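Local coordinates for CELL WALL surface anchor family protein (Streptococcus pneumoniae, PDB 2WW8) that serves as a pilus adhesin of the pneumococcus and probably recognises host cells through an integrin-like von Willebrand factor A-type domain, at residues 394-399 against 510-515; 614-619 against 650-655; 781-784 against 788-791. All coordinates share one frame; numbering follows the deposited sequence.

Contact 1: 394-399 against 510-515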
ATOM      1  N   TYR A 394     -46.555 -16.769 -24.213  1.00 13.79           N
ATOM      2  CA  TYR A 394     -47.947 -16.344 -23.964  1.00 13.54           C
ATOM      3  C   TYR A 394     -48.791 -16.614 -25.206  1.00 12.24           C
ATOM      4  O   TYR A 394     -48.289 -16.503 -26.302  1.00 14.01           O
ATOM      5  CB  TYR A 394     -48.047 -14.868 -23.601  1.00 12.29           C
ATOM      6  CG  TYR A 394     -47.539 -14.562 -22.189  1.00 12.48           C
ATOM      7  CD1 TYR A 394     -48.220 -14.985 -21.058  1.00 14.46           C
ATOM      8  CD2 TYR A 394     -46.447 -13.732 -22.014  1.00 16.19           C
ATOM      9  CE1 TYR A 394     -47.785 -14.656 -19.773  1.00 11.08           C
ATOM     10  CE2 TYR A 394     -46.018 -13.347 -20.767  1.00 15.32           C
ATOM     11  CZ  TYR A 394     -46.680 -13.819 -19.655  1.00 15.63           C
ATOM     12  OH  TYR A 394     -46.165 -13.480 -18.431  1.00 11.68           O
ATOM     13  N   PRO A 395     -50.057 -17.006 -25.032  1.00 12.91           N
ATOM     14  CA  PRO A 395     -50.940 -17.323 -26.157  1.00 13.54           C
ATOM     15  C   PRO A 395     -51.357 -16.014 -26.878  1.00 14.46           C
ATOM     16  O   PRO A 395     -51.595 -14.985 -26.237  1.00 13.11           O
ATOM     17  CB  PRO A 395     -52.161 -18.006 -25.489  1.00 13.21           C
ATOM     18  CG  PRO A 395     -52.237 -17.389 -24.111  1.00 12.31           C
ATOM     19  CD  PRO A 395     -50.742 -17.168 -23.736  1.00 14.30           C
ATOM     20  N   ILE A 396     -51.439 -16.090 -28.199  1.00 13.78           N
ATOM     21  CA  ILE A 396     -52.068 -15.083 -29.011  1.00 14.50           C
ATOM     22  C   ILE A 396     -53.573 -15.230 -28.723  1.00 16.77           C
ATOM     23  O   ILE A 396     -54.106 -16.368 -28.594  1.00 15.93           O
ATOM     24  CB  ILE A 396     -51.736 -15.400 -30.440  1.00 14.93           C
ATOM     25  CG1 ILE A 396     -50.206 -15.314 -30.576  1.00 13.29           C
ATOM     26  CG2 ILE A 396     -52.544 -14.514 -31.454  1.00 11.65           C
ATOM     27  CD1 ILE A 396     -49.681 -15.775 -31.935  1.00 12.09           C
ATOM     28  N   ASN A 397     -54.232 -14.073 -28.591  1.00 15.97           N
ATOM     29  CA  ASN A 397     -55.613 -14.015 -28.097  1.00 15.46           C
ATOM     30  C   ASN A 397     -56.619 -14.246 -29.226  1.00 15.16           C
ATOM     31  O   ASN A 397     -57.339 -13.339 -29.595  1.00 14.44           O
ATOM     32  CB  ASN A 397     -55.826 -12.688 -27.344  1.00 15.18           C
ATOM     33  CG  ASN A 397     -57.232 -12.514 -26.804  1.00 16.07           C
ATOM     34  OD1 ASN A 397     -57.809 -13.448 -26.307  1.00 14.31           O
ATOM     35  ND2 ASN A 397     -57.808 -11.336 -26.957  1.00 16.30           N
ATOM     36  N   PHE A 398     -56.656 -15.457 -29.791  1.00 14.36           N
ATOM     37  CA  PHE A 398     -57.680 -15.820 -30.790  1.00 16.13           C
ATOM     38  C   PHE A 398     -59.103 -15.781 -30.260  1.00 16.93           C
ATOM     39  O   PHE A 398     -59.351 -16.183 -29.120  1.00 18.77           O
ATOM     40  CB  PHE A 398     -57.376 -17.203 -31.409  1.00 14.70           C
ATOM     41  CG  PHE A 398     -56.148 -17.204 -32.324  1.00 13.50           C
ATOM     42  CD1 PHE A 398     -56.160 -16.503 -33.521  1.00 12.26           C
ATOM     43  CD2 PHE A 398     -55.003 -17.892 -31.991  1.00 13.73           C
ATOM     44  CE1 PHE A 398     -55.053 -16.495 -34.360  1.00 14.89           C
ATOM     45  CE2 PHE A 398     -53.838 -17.893 -32.805  1.00 13.78           C
ATOM     46  CZ  PHE A 398     -53.884 -17.210 -34.013  1.00 16.44           C
ATOM     47  N   ASN A 399     -60.026 -15.331 -31.097  1.00 17.35           N
ATOM     48  CA  ASN A 399     -61.463 -15.322 -30.829  1.00 17.05           C
ATOM     49  C   ASN A 399     -62.129 -16.612 -31.321  1.00 17.92           C
ATOM     50  O   ASN A 399     -62.022 -16.969 -32.499  1.00 16.65           O
ATOM     51  CB  ASN A 399     -62.072 -14.084 -31.507  1.00 17.03           C
ATOM     52  CG  ASN A 399     -63.519 -13.825 -31.114  1.00 18.84           C
ATOM     53  OD1 ASN A 399     -64.196 -14.615 -30.455  1.00 20.15           O
ATOM     54  ND2 ASN A 399     -64.018 -12.692 -31.570  1.00 20.23           N
ATOM     55  N   ALA A 510     -54.792 -20.873 -39.901  1.00 16.84           N
ATOM     56  CA  ALA A 510     -53.600 -20.619 -39.082  1.00 13.99           C
ATOM     57  C   ALA A 510     -53.556 -21.501 -37.839  1.00 14.23           C
ATOM     58  O   ALA A 510     -54.588 -21.745 -37.194  1.00 14.86           O
ATOM     59  CB  ALA A 510     -53.517 -19.116 -38.704  1.00 12.22           C
ATOM     60  N   LYS A 511     -52.356 -21.971 -37.500  1.00 12.92           N
ATOM     61  CA  LYS A 511     -52.148 -22.832 -36.351  1.00 13.43           C
ATOM     62  C   LYS A 511     -50.760 -22.519 -35.846  1.00 11.70           C
ATOM     63  O   LYS A 511     -49.833 -22.490 -36.652  1.00 12.96           O
ATOM     64  CB  LYS A 511     -52.311 -24.315 -36.714  1.00 13.97           C
ATOM     65  CG  LYS A 511     -52.206 -25.226 -35.456  1.00 17.17           C
ATOM     66  CD  LYS A 511     -52.277 -26.737 -35.810  1.00 20.78           C
ATOM     67  CE  LYS A 511     -53.558 -27.210 -36.506  1.00 18.31           C
ATOM     68  NZ  LYS A 511     -53.453 -28.694 -36.757  1.00 19.30           N
ATOM     69  N   ILE A 512     -50.647 -22.235 -34.551  1.00 10.81           N
ATOM     70  CA  ILE A 512     -49.345 -21.946 -33.945  1.00 11.78           C
ATOM     71  C   ILE A 512     -48.733 -23.254 -33.454  1.00 13.91           C
ATOM     72  O   ILE A 512     -49.401 -24.010 -32.738  1.00 11.28           O
ATOM     73  CB  ILE A 512     -49.487 -20.983 -32.732  1.00 12.01           C
ATOM     74  CG1 ILE A 512     -50.425 -19.782 -33.126  1.00 11.03           C
ATOM     75  CG2 ILE A 512     -48.041 -20.622 -32.134  1.00  6.97           C
ATOM     76  CD1 ILE A 512     -50.007 -18.882 -34.360  1.00 13.32           C
ATOM     77  N   THR A 513     -47.491 -23.522 -33.861  1.00 13.50           N
ATOM     78  CA  THR A 513     -46.927 -24.865 -33.671  1.00 14.57           C
ATOM     79  C   THR A 513     -45.558 -24.848 -32.979  1.00 16.19           C
ATOM     80  O   THR A 513     -44.909 -25.896 -32.850  1.00 16.68           O
ATOM     81  CB  THR A 513     -46.837 -25.675 -35.020  1.00 15.14           C
ATOM     82  OG1 THR A 513     -45.888 -25.079 -35.924  1.00 16.73           O
ATOM     83  CG2 THR A 513     -48.216 -25.793 -35.726  1.00 11.79           C
ATOM     84  N   ASN A 514     -45.076 -23.673 -32.559  1.00 14.00           N
ATOM     85  CA  ASN A 514     -43.862 -23.667 -31.749  1.00 12.78           C
ATOM     86  C   ASN A 514     -43.830 -22.367 -30.931  1.00 14.11           C
ATOM     87  O   ASN A 514     -44.627 -21.458 -31.200  1.00 12.19           O
ATOM     88  CB  ASN A 514     -42.611 -23.786 -32.663  1.00 12.40           C
ATOM     89  CG  ASN A 514     -42.485 -22.606 -33.627  1.00 13.63           C
ATOM     90  OD1 ASN A 514     -42.136 -21.495 -33.236  1.00 13.04           O
ATOM     91  ND2 ASN A 514     -42.744 -22.846 -34.881  1.00 14.71           N
ATOM     92  N   HIS A 515     -42.948 -22.289 -29.933  1.00 12.83           N
ATOM     93  CA  HIS A 515     -42.846 -21.132 -29.059  1.00 13.63           C
ATOM     94  C   HIS A 515     -41.957 -20.027 -29.680  1.00 15.56           C
ATOM     95  O   HIS A 515     -41.978 -18.913 -29.175  1.00 17.91           O
ATOM     96  CB  HIS A 515     -42.274 -21.551 -27.697  1.00 13.38           C
ATOM     97  CG  HIS A 515     -43.186 -22.506 -27.005  1.00 14.94           C
ATOM     98  ND1 HIS A 515     -44.409 -22.157 -26.465  1.00 15.93           N
ATOM     99  CD2 HIS A 515     -43.109 -23.856 -26.916  1.00 14.84           C
ATOM    100  CE1 HIS A 515     -45.031 -23.247 -26.035  1.00 14.44           C
ATOM    101  NE2 HIS A 515     -44.257 -24.291 -26.300  1.00 16.24           N
TER

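Contact 2: 614-619 against 650-655. With CA (calcium ion), chain D.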
ATOM      1  N   GLY A 614      29.637   4.294  -9.882  1.00 27.70           N
ATOM      2  CA  GLY A 614      29.201   5.667 -10.034  1.00 25.82           C
ATOM      3  C   GLY A 614      28.446   5.947 -11.325  1.00 24.39           C
ATOM      4  O   GLY A 614      28.427   7.095 -11.741  1.00 25.86           O
ATOM      5  N   ARG A 615      27.840   4.954 -11.978  1.00 22.19           N
ATOM      6  CA  ARG A 615      27.009   5.163 -13.173  1.00 22.20           C
ATOM      7  C   ARG A 615      25.647   4.500 -12.930  1.00 20.50           C
ATOM      8  O   ARG A 615      25.580   3.345 -12.415  1.00 19.54           O
ATOM      9  CB  ARG A 615      27.563   4.460 -14.420  1.00 22.82           C
ATOM     10  CG  ARG A 615      28.620   5.194 -15.238  1.00 31.48           C
ATOM     11  CD  ARG A 615      28.860   4.370 -16.503  1.00 40.99           C
ATOM     12  NE  ARG A 615      30.119   4.672 -17.183  1.00 48.35           N
ATOM     13  CZ  ARG A 615      30.289   5.699 -18.016  1.00 51.47           C
ATOM     14  NH1 ARG A 615      29.275   6.523 -18.248  1.00 52.08           N
ATOM     15  NH2 ARG A 615      31.464   5.918 -18.603  1.00 50.78           N
ATOM     16  N   PHE A 616      24.602   5.215 -13.340  1.00 18.16           N
ATOM     17  CA  PHE A 616      23.226   4.694 -13.323  1.00 18.39           C
ATOM     18  C   PHE A 616      23.078   3.544 -14.319  1.00 18.10           C
ATOM     19  O   PHE A 616      23.333   3.716 -15.512  1.00 18.81           O
ATOM     20  CB  PHE A 616      22.207   5.769 -13.690  1.00 15.89           C
ATOM     21  CG  PHE A 616      20.779   5.362 -13.440  1.00 17.76           C
ATOM     22  CD1 PHE A 616      20.274   5.262 -12.147  1.00 13.43           C
ATOM     23  CD2 PHE A 616      19.947   5.077 -14.515  1.00 17.47           C
ATOM     24  CE1 PHE A 616      18.971   4.874 -11.911  1.00 18.17           C
ATOM     25  CE2 PHE A 616      18.624   4.719 -14.305  1.00 16.69           C
ATOM     26  CZ  PHE A 616      18.127   4.623 -13.012  1.00 16.53           C
ATOM     27  N   ASP A 617      22.641   2.381 -13.841  1.00 17.77           N
ATOM     28  CA  ASP A 617      22.574   1.230 -14.724  1.00 14.88           C
ATOM     29  C   ASP A 617      21.528   0.299 -14.091  1.00 14.77           C
ATOM     30  O   ASP A 617      21.070   0.542 -12.965  1.00 12.82           O
ATOM     31  CB  ASP A 617      23.971   0.593 -14.864  1.00 15.98           C
ATOM     32  CG  ASP A 617      24.241  -0.413 -13.750  1.00 22.24           C
ATOM     33  OD1 ASP A 617      24.463   0.107 -12.636  1.00 28.72           O
ATOM     34  OD2 ASP A 617      24.177  -1.671 -13.918  1.00 25.09           O
ATOM     35  N   PRO A 618      21.178  -0.799 -14.783  1.00 13.82           N
ATOM     36  CA  PRO A 618      20.106  -1.656 -14.262  1.00 15.60           C
ATOM     37  C   PRO A 618      20.274  -2.215 -12.850  1.00 15.22           C
ATOM     38  O   PRO A 618      19.258  -2.490 -12.218  1.00 16.93           O
ATOM     39  CB  PRO A 618      20.046  -2.786 -15.303  1.00 15.02           C
ATOM     40  CG  PRO A 618      20.535  -2.080 -16.589  1.00 16.47           C
ATOM     41  CD  PRO A 618      21.729  -1.348 -16.041  1.00 12.92           C
ATOM     42  N   ALA A 619      21.502  -2.379 -12.356  1.00 14.27           N
ATOM     43  CA  ALA A 619      21.744  -2.686 -10.927  1.00 13.91           C
ATOM     44  C   ALA A 619      21.221  -1.665  -9.899  1.00 15.21           C
ATOM     45  O   ALA A 619      21.147  -2.017  -8.702  1.00 15.60           O
ATOM     46  CB  ALA A 619      23.239  -2.910 -10.663  1.00 11.71           C
ATOM     47  N   ALA A 650       8.764   1.078 -21.921  1.00 11.89           N
ATOM     48  CA  ALA A 650       9.154   1.883 -20.755  1.00 13.09           C
ATOM     49  C   ALA A 650      10.671   2.014 -20.694  1.00 14.93           C
ATOM     50  O   ALA A 650      11.367   1.056 -21.035  1.00 14.91           O
ATOM     51  CB  ALA A 650       8.652   1.286 -19.422  1.00 12.94           C
ATOM     52  N   LYS A 651      11.173   3.197 -20.325  1.00 15.65           N
ATOM     53  CA  LYS A 651      12.604   3.372 -20.131  1.00 16.56           C
ATOM     54  C   LYS A 651      12.764   4.103 -18.817  1.00 17.70           C
ATOM     55  O   LYS A 651      11.937   4.962 -18.491  1.00 14.88           O
ATOM     56  CB  LYS A 651      13.206   4.232 -21.234  1.00 16.62           C
ATOM     57  CG  LYS A 651      13.702   3.409 -22.393  1.00 25.64           C
ATOM     58  CD  LYS A 651      12.961   3.710 -23.651  1.00 30.17           C
ATOM     59  CE  LYS A 651      13.460   2.727 -24.725  1.00 39.08           C
ATOM     60  NZ  LYS A 651      13.154   1.254 -24.552  1.00 43.73           N
ATOM     61  N   VAL A 652      13.846   3.778 -18.095  1.00 16.06           N
ATOM     62  CA  VAL A 652      14.242   4.494 -16.891  1.00 15.74           C
ATOM     63  C   VAL A 652      15.528   5.252 -17.196  1.00 16.33           C
ATOM     64  O   VAL A 652      16.534   4.628 -17.548  1.00 15.93           O
ATOM     65  CB  VAL A 652      14.389   3.531 -15.717  1.00 16.06           C
ATOM     66  CG1 VAL A 652      14.608   4.301 -14.423  1.00 17.33           C
ATOM     67  CG2 VAL A 652      13.114   2.657 -15.601  1.00 15.17           C
ATOM     68  N   LEU A 653      15.506   6.578 -17.074  1.00 14.66           N
ATOM     69  CA  LEU A 653      16.650   7.430 -17.408  1.00 17.69           C
ATOM     70  C   LEU A 653      17.091   8.227 -16.192  1.00 17.50           C
ATOM     71  O   LEU A 653      16.308   8.499 -15.253  1.00 18.70           O
ATOM     72  CB  LEU A 653      16.305   8.413 -18.542  1.00 17.53           C
ATOM     73  CG  LEU A 653      15.634   7.626 -19.678  1.00 21.65           C
ATOM     74  CD1 LEU A 653      14.926   8.519 -20.688  1.00 26.96           C
ATOM     75  CD2 LEU A 653      16.777   6.787 -20.427  1.00 21.30           C
ATOM     76  N   TYR A 654      18.363   8.603 -16.210  1.00 16.15           N
ATOM     77  CA  TYR A 654      18.874   9.352 -15.069  1.00 16.76           C
ATOM     78  C   TYR A 654      19.716  10.485 -15.630  1.00 18.18           C
ATOM     79  O   TYR A 654      20.720  10.218 -16.298  1.00 16.86           O
ATOM     80  CB  TYR A 654      19.792   8.523 -14.172  1.00 14.59           C
ATOM     81  CG  TYR A 654      20.412   9.371 -13.039  1.00 16.40           C
ATOM     82  CD1 TYR A 654      19.611   9.962 -12.050  1.00 18.26           C
ATOM     83  CD2 TYR A 654      21.772   9.596 -12.965  1.00 17.57           C
ATOM     84  CE1 TYR A 654      20.148  10.741 -11.037  1.00 20.05           C
ATOM     85  CE2 TYR A 654      22.338  10.386 -11.940  1.00 18.47           C
ATOM     86  CZ  TYR A 654      21.521  10.926 -10.967  1.00 20.13           C
ATOM     87  OH  TYR A 654      22.033  11.677  -9.935  1.00 19.71           O
ATOM     88  N   ASP A 655      19.292  11.724 -15.390  1.00 18.87           N
ATOM     89  CA  ASP A 655      20.007  12.892 -15.919  1.00 21.00           C
ATOM     90  C   ASP A 655      21.006  13.295 -14.821  1.00 21.87           C
ATOM     91  O   ASP A 655      20.588  13.665 -13.714  1.00 20.57           O
ATOM     92  CB  ASP A 655      19.024  14.037 -16.226  1.00 21.93           C
ATOM     93  CG  ASP A 655      17.837  13.617 -17.149  1.00 29.62           C
ATOM     94  OD1 ASP A 655      18.040  12.887 -18.167  1.00 29.98           O
ATOM     95  OD2 ASP A 655      16.654  14.003 -16.875  1.00 32.23           O
TER
HETATM   96 CA    CA D1002      25.506   1.453 -10.926  1.00 37.41          CA
HETATM   97  O   HOH W   1      26.054  -0.682  -9.846  1.00 23.33           O

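Contact 3: 781-784 against 788-791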
ATOM      1  N   VAL A 781      74.260  18.952  48.815  1.00 23.38           N
ATOM      2  CA  VAL A 781      74.353  19.827  47.655  1.00 22.89           C
ATOM      3  C   VAL A 781      75.205  21.007  48.104  1.00 23.16           C
ATOM      4  O   VAL A 781      74.976  21.590  49.157  1.00 22.16           O
ATOM      5  CB  VAL A 781      72.984  20.231  47.092  1.00 23.36           C
ATOM      6  CG1 VAL A 781      72.161  18.981  46.842  1.00 23.01           C
ATOM      7  CG2 VAL A 781      72.236  21.118  48.072  1.00 22.77           C
ATOM      8  N   ARG A 782      76.211  21.314  47.296  1.00 22.85           N
ATOM      9  CA  ARG A 782      77.168  22.345  47.622  1.00 23.24           C
ATOM     10  C   ARG A 782      76.810  23.554  46.750  1.00 22.94           C
ATOM     11  O   ARG A 782      76.694  23.399  45.527  1.00 23.62           O
ATOM     12  CB  ARG A 782      78.563  21.822  47.279  1.00 22.92           C
ATOM     13  CG  ARG A 782      79.663  22.813  47.539  1.00 26.20           C
ATOM     14  CD  ARG A 782      81.009  22.116  47.356  1.00 32.80           C
ATOM     15  NE  ARG A 782      82.119  22.975  47.769  1.00 34.51           N
ATOM     16  CZ  ARG A 782      82.645  22.985  48.993  1.00 36.11           C
ATOM     17  NH1 ARG A 782      82.178  22.177  49.950  1.00 31.31           N
ATOM     18  NH2 ARG A 782      83.646  23.822  49.246  1.00 33.77           N
ATOM     19  N   THR A 783      76.640  24.733  47.342  1.00 20.02           N
ATOM     20  CA  THR A 783      76.339  25.954  46.591  1.00 19.09           C
ATOM     21  C   THR A 783      77.514  26.417  45.726  1.00 19.69           C
ATOM     22  O   THR A 783      78.673  26.229  46.120  1.00 18.96           O
ATOM     23  CB  THR A 783      75.922  27.133  47.522  1.00 18.84           C
ATOM     24  OG1 THR A 783      76.989  27.462  48.444  1.00 14.59           O
ATOM     25  CG2 THR A 783      74.622  26.804  48.283  1.00 19.81           C
ATOM     26  N   GLY A 784      77.198  27.021  44.576  1.00 20.10           N
ATOM     27  CA  GLY A 784      78.166  27.635  43.650  1.00 20.03           C
ATOM     28  C   GLY A 784      78.265  29.136  43.882  1.00 21.36           C
ATOM     29  O   GLY A 784      77.784  29.637  44.905  1.00 21.02           O
ATOM     30  N   LYS A 788      72.928  29.521  45.010  1.00 19.85           N
ATOM     31  CA  LYS A 788      71.633  28.843  44.815  1.00 19.22           C
ATOM     32  C   LYS A 788      71.530  27.388  45.218  1.00 18.67           C
ATOM     33  O   LYS A 788      72.372  26.576  44.864  1.00 19.18           O
ATOM     34  CB  LYS A 788      71.131  28.990  43.381  1.00 19.12           C
ATOM     35  CG  LYS A 788      70.770  30.416  43.062  1.00 18.66           C
ATOM     36  CD  LYS A 788      70.225  30.525  41.666  1.00 21.25           C
ATOM     37  CE  LYS A 788      69.778  31.950  41.376  1.00 22.56           C
ATOM     38  NZ  LYS A 788      69.890  32.079  39.893  1.00 23.91           N
ATOM     39  N   LEU A 789      70.488  27.082  45.974  1.00 18.47           N
ATOM     40  CA  LEU A 789      70.029  25.717  46.186  1.00 19.02           C
ATOM     41  C   LEU A 789      68.680  25.496  45.512  1.00 19.19           C
ATOM     42  O   LEU A 789      67.646  25.918  46.044  1.00 20.28           O
ATOM     43  CB  LEU A 789      69.820  25.487  47.669  1.00 18.08           C
ATOM     44  CG  LEU A 789      71.091  25.490  48.516  1.00 18.90           C
ATOM     45  CD1 LEU A 789      70.607  25.639  49.918  1.00 19.20           C
ATOM     46  CD2 LEU A 789      71.936  24.240  48.328  1.00 18.91           C
ATOM     47  N   THR A 790      68.693  24.821  44.369  1.00 19.29           N
ATOM     48  CA  THR A 790      67.532  24.698  43.477  1.00 18.86           C
ATOM     49  C   THR A 790      66.938  23.286  43.542  1.00 19.86           C
ATOM     50  O   THR A 790      67.593  22.318  43.110  1.00 19.87           O
ATOM     51  CB  THR A 790      67.936  25.047  42.032  1.00 19.12           C
ATOM     52  OG1 THR A 790      68.415  26.396  42.009  1.00 17.85           O
ATOM     53  CG2 THR A 790      66.734  24.909  41.049  1.00 18.29           C
ATOM     54  N   PHE A 791      65.720  23.196  44.085  1.00 19.36           N
ATOM     55  CA  PHE A 791      64.932  21.962  44.157  1.00 20.25           C
ATOM     56  C   PHE A 791      63.723  21.957  43.200  1.00 20.89           C
ATOM     57  O   PHE A 791      62.967  22.927  43.134  1.00 19.94           O
ATOM     58  CB  PHE A 791      64.483  21.711  45.592  1.00 19.75           C
ATOM     59  CG  PHE A 791      65.602  21.859  46.588  1.00 21.64           C
ATOM     60  CD1 PHE A 791      66.737  21.069  46.489  1.00 22.72           C
ATOM     61  CD2 PHE A 791      65.529  22.799  47.588  1.00 19.91           C
ATOM     62  CE1 PHE A 791      67.773  21.221  47.390  1.00 22.74           C
ATOM     63  CE2 PHE A 791      66.556  22.936  48.515  1.00 22.61           C
ATOM     64  CZ  PHE A 791      67.678  22.148  48.399  1.00 21.08           C
TER
HETATM   65  O   HOH W   2      74.470  27.141  43.379  1.00 17.76           O

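Contact 1: 394-399 against 510-515
In the adhesin's integrin I-like (von Willebrand factor A-type) domain, two loops meet where Ile396 and Phe398 of 394-399 close on Ile512 of 510-515. Ile512 serves both partners with different atoms. Its terminal CD1 meets the terminal methyl of the other isoleucine, Ile396 CD1 lying 4.0 Å from Ile512 CD1. One bond further in, Ile512 CG1 comes to the rim of the phenylalanine in the plane of the ring, 3.9 Å from Phe398 CE2. The backbones stay well apart, with 8.9 Å between Ile396 CA and Ile512 CA, and no hydrogen bond crosses; side chains alone bridge the gap.

An inverse gamma turn centred on Asn397, with a weak bond from Phe398 N to Ile396 O, lies between the two hydrophobic residues, whose side chains both turn to Ile512. Ile396 CG2 also stands 3.8 Å above the Phe398 ring plane, displaced toward its rim. In Ile396, CG1 is anti to the carbonyl carbon (chi1 -62°) and CD1 continues the chain, extended (chi2 173°), which carries this methyl across to Ile512 while the CG2 branch remains over the ring.

The domain is built on a parallel five-stranded sheet; the two loops lie in the long connection between its strands 379-386 and 533-539 and run on to helices 407-416 and 516-526. Trp521 of the latter touches both isoleucines, and Tyr407 meets Phe398 edge-to-face. Just past the apolar patch, Asn514 OD1 accepts from Asp517 N, capping the start of helix 516-526, while His515 ND1 hydrogen-bonds Ser393 OG.

Contact 2: 614-619 against 650-655
CG anti to the backbone N in Phe616 (chi1 -169°) sends its ring to strand 651-655, under Tyr654 CB, which the strand backbone holds over its face; in Tyr654 the same setting (chi1 175°) leads the ring off to one side. Tyr654 CB lies 3.4 Å from Phe616 CG and 3.7 Å from the centroid of the Phe616 ring, a CH-pi contact over one face. The centroids of the Phe616 and Tyr654 rings are 5.5 Å apart and their planes are inclined by 34°; the rings meet obliquely, and the closest approach is made by the beta carbon. Val652, two residues earlier on the same side of the strand, brings its CG1 branch to the edge of the Phe616 ring, near the plane and 3.8 Å from Phe616 CZ.

Phe616 projects from a calcium-binding loop of the Ig-like domain, in which the metal is held by the main-chain carbonyl of the residue before it and the carboxylate of the residue after it. Arg615 O and Asp617 OD1 each coordinate calcium at 2.4 Å, and water 1 lies 2.5 Å from the ion; Leu610, Asp613 and Asp620 contribute further ligands. The second carboxylate oxygen of Asp617 is used within the loop. Ala619 N donates to Asp617 OD2 over 3.2 Å, from above the carboxylate plane, forming an Asx turn that should limit rotation of the metal-binding group.

Strand 651-655 is an edge strand of its antiparallel sheet and pairs with 660-668, whose Ile661 packs on both Val652 and Tyr654. Phe616 also meets the ring of Tyr621, nearly parallel to it, and touches Leu608 of strand 606-608.

Contact 3: 781-784 against 788-791
Thr783 lays its methyl group over the branched end of Leu789, with Thr783 CG2 3.7 Å from Leu789 CD2 and 3.8 Å from Leu789 CG. The same methyl passes 4.1 Å from Lys788 O, so it is the apolar branch of the threonine that faces the second segment. A chi1 of 61° divides the side chain in this way, placing CG2 anti to the carbonyl carbon and OG1 between N and C. The hydroxyl turns to another loop of the domain, where it hydrogen-bonds Leu751 O and Ala754 N; the polar atom of a buried residue is thereby matched with backbone groups.

Leu789 sets off with CG anti to the carbonyl carbon, and its end comes nearer the first segment than the direction of its CB suggests. Val781 approaches the same leucine, but the modelled separation of the two side chains is too short to be reliable, and the detail of their meeting is doubtful.

Within this prealbumin-like domain, of the CnaB type, the contact joins two sheets across a short connection. Strand 781-782 pairs with 755-761, whose Phe756 touches both Val781 and Leu789, whereas 788-794 is an edge strand of another sheet and runs beside 736-744. The chain therefore changes sheet between Gly784 and Lys788, with three residues making the passage.

No direct hydrogen bond links the segments, even where their backbones approach most closely, with Thr783 CA 5.8 Å from Lys788 CA. Water 2 spans the gap instead, accepting from Gly784 N at 3.0 Å and donating to Lys788 O at 2.6 Å.

The three contacts follow one another along an elongated chain and lie in separate regions of it. Contact 1 and contact 3 are on opposite sides of the chain's centre, with about 152 Å between their centres, and contact 2 lies between them along the chain, 76 Å from contact 1 and 83 Å from contact 3, centre to centre. Even the nearest atoms of contacts 1 and 2 are about 55 Å apart. Contact 2 alone includes metal ligands. Contact 1 belongs to the domain whose magnesium site, formed by Ser234, Ser236 and Asp387, resembles the metal-dependent adhesion site of integrins, while contact 3 sits in a prealbumin-like domain.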